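Local coordinates for putative immunoglobulin A1 protease (Bacteroides ovatus, PDB 3N6Z), which is of unproven function but may be a hydrolase that cleaves immunoglobulin A1, at residues A[241-247]-A[272-278]. Residues are numbered along the deposited sequence; the frame is centred on the assembly and turned at random.
Sequences GAVSATK and SNLTGVD
Val243, Leu274 and their neighbours pair strand 243-245 with strand 274-276 in parallel, and the facing amides and carbonyls alternate as donors and acceptors. Val243 N donates a hydrogen bond to Asn273 O (3.0 Å, 172° at the hydrogen), and Val243 O accepts one from Thr275 N. Ala245 repeats the pattern, its N bonded to Thr275 O (3.1 Å) and its O to Val277 N (2.9 Å). Past the strand ends, Asp278 N reaches Thr246 O from 25° off the carbonyl plane. Ser244, turned the other way, spends its backbone bonds on Val210 and Asp212 of the preceding strand. Val243 O has a second donor, a water 3.2 Å away that also hydrogen-bonds Thr275 OG1; with OG1 beside its own backbone N (chi1 -54°), this hydroxyl can share the water. Asn273 OD1 accepts from Val306 N. On the buried face Val243 and Leu274 lie side by side, CB to CD2 3.7 Å, and both touch Val250. Lys247, fully extended, runs alongside Asp278; NZ stays 4.5 Å from OD2, beyond a salt bridge, but one water accepts from NZ and donates to OD2 (2.6 Å), while Ser280 OG bonds OD1. In-register parallel strands from successive turns, here between strands 209-212 and 307-309, with aliphatic side chains stacked inward, are the signature of a right-handed parallel beta-helix.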
loop_
_atom_site.group_PDB
_atom_site.type_symbol
_atom_site.label_atom_id
_atom_site.label_comp_id
_atom_site.label_asym_id
_atom_site.label_seq_id
_atom_site.Cartn_x
_atom_site.Cartn_y
_atom_site.Cartn_z
ATOM N N GLY A 241 -0.791 -12.282 -0.247
ATOM C CA GLY A 241 0.471 -12.639 0.431
ATOM C C GLY A 241 0.314 -12.931 1.930
ATOM O O GLY A 241 -0.569 -12.405 2.588
ATOM N N ALA A 242 1.144 -13.787 2.484
ATOM C CA ALA A 242 1.074 -14.122 3.917
ATOM C C ALA A 242 1.306 -12.888 4.785
ATOM O O ALA A 242 2.242 -12.148 4.535
ATOM C CB ALA A 242 2.119 -15.188 4.246
ATOM N N VAL A 243 0.464 -12.693 5.797
ATOM C CA VAL A 243 0.527 -11.521 6.683
ATOM C C VAL A 243 0.770 -12.024 8.103
ATOM O O VAL A 243 0.077 -12.946 8.558
ATOM C CB VAL A 243 -0.756 -10.649 6.656
ATOM C CG1 VAL A 243 -0.574 -9.358 7.433
ATOM C CG2 VAL A 243 -1.205 -10.390 5.242
ATOM N N SER A 244 1.731 -11.432 8.806
ATOM C CA SER A 244 2.042 -11.851 10.165
ATOM C C SER A 244 2.538 -10.710 11.043
ATOM O O SER A 244 2.992 -9.685 10.545
ATOM C CB SER A 244 3.054 -12.991 10.116
ATOM O OG SER A 244 4.274 -12.509 9.619
ATOM N N ALA A 245 2.378 -10.894 12.356
ATOM C CA ALA A 245 2.975 -10.008 13.349
ATOM C C ALA A 245 3.575 -10.864 14.456
ATOM O O ALA A 245 2.971 -11.865 14.877
ATOM C CB ALA A 245 1.922 -9.010 13.937
ATOM N N THR A 246 4.733 -10.443 14.958
ATOM C CA THR A 246 5.350 -11.076 16.129
ATOM C C THR A 246 4.445 -10.989 17.353
ATOM O O THR A 246 4.254 -11.987 18.052
ATOM C CB THR A 246 6.686 -10.382 16.411
ATOM O OG1 THR A 246 7.536 -10.588 15.290
ATOM C CG2 THR A 246 7.337 -10.862 17.686
ATOM N N LYS A 247 3.839 -9.817 17.589
ATOM C CA LYS A 247 2.989 -9.596 18.760
ATOM C C LYS A 247 2.155 -8.359 18.476
ATOM O O LYS A 247 2.619 -7.240 18.595
ATOM C CB LYS A 247 3.845 -9.405 20.034
ATOM C CG LYS A 247 2.996 -9.212 21.295
ATOM C CD LYS A 247 3.830 -9.270 22.576
ATOM C CE LYS A 247 3.030 -8.916 23.818
ATOM N NZ LYS A 247 3.859 -9.077 25.036
ATOM N N SER A 272 -5.229 -14.030 2.148
ATOM C CA SER A 272 -3.922 -14.294 2.746
ATOM C C SER A 272 -4.046 -15.220 3.954
ATOM O O SER A 272 -4.985 -15.106 4.736
ATOM C CB SER A 272 -3.302 -12.980 3.233
ATOM O OG SER A 272 -3.090 -12.090 2.168
ATOM N N ASN A 273 -3.043 -16.075 4.164
ATOM C CA ASN A 273 -2.866 -16.733 5.452
ATOM C C ASN A 273 -2.344 -15.716 6.477
ATOM O O ASN A 273 -1.483 -14.886 6.142
ATOM C CB ASN A 273 -1.883 -17.892 5.319
ATOM C CG ASN A 273 -2.392 -18.985 4.398
ATOM O OD1 ASN A 273 -3.590 -19.277 4.384
ATOM N ND2 ASN A 273 -1.486 -19.613 3.643
ATOM N N LEU A 274 -2.898 -15.764 7.694
ATOM C CA LEU A 274 -2.704 -14.732 8.708
ATOM C C LEU A 274 -2.199 -15.382 9.982
ATOM O O LEU A 274 -2.827 -16.334 10.488
ATOM C CB LEU A 274 -4.020 -14.009 8.990
ATOM C CG LEU A 274 -4.818 -13.484 7.805
ATOM C CD1 LEU A 274 -6.101 -12.803 8.298
ATOM C CD2 LEU A 274 -3.987 -12.462 7.010
ATOM N N THR A 275 -1.081 -14.861 10.496
ATOM C CA THR A 275 -0.395 -15.438 11.646
ATOM C C THR A 275 -0.002 -14.399 12.685
ATOM O O THR A 275 0.748 -13.477 12.394
ATOM C CB THR A 275 0.850 -16.209 11.200
ATOM O OG1 THR A 275 0.481 -17.162 10.204
ATOM C CG2 THR A 275 1.554 -16.880 12.394
ATOM N N GLY A 276 -0.523 -14.539 13.904
ATOM C CA GLY A 276 -0.040 -13.788 15.071
ATOM C C GLY A 276 0.820 -14.742 15.864
ATOM O O GLY A 276 0.334 -15.778 16.299
ATOM N N VAL A 277 2.097 -14.409 16.060
ATOM C CA VAL A 277 3.016 -15.338 16.722
ATOM C C VAL A 277 2.741 -15.435 18.227
ATOM O O VAL A 277 2.481 -16.525 18.735
ATOM C CB VAL A 277 4.477 -14.994 16.420
ATOM C CG1 VAL A 277 5.397 -15.984 17.151
ATOM C CG2 VAL A 277 4.721 -15.042 14.905
ATOM N N ASP A 278 2.774 -14.313 18.924
ATOM C CA ASP A 278 2.488 -14.296 20.355
ATOM C C ASP A 278 1.024 -14.613 20.629
ATOM O O ASP A 278 0.143 -14.192 19.884
ATOM C CB ASP A 278 2.823 -12.935 20.933
ATOM C CG ASP A 278 2.932 -12.937 22.421
ATOM O OD1 ASP A 278 1.914 -12.714 23.115
ATOM O OD2 ASP A 278 4.064 -13.095 22.913
HETATM O O HOH W 1 0.815 -15.993 7.788
HETATM O O HOH W 2 4.830 -11.845 25.102
#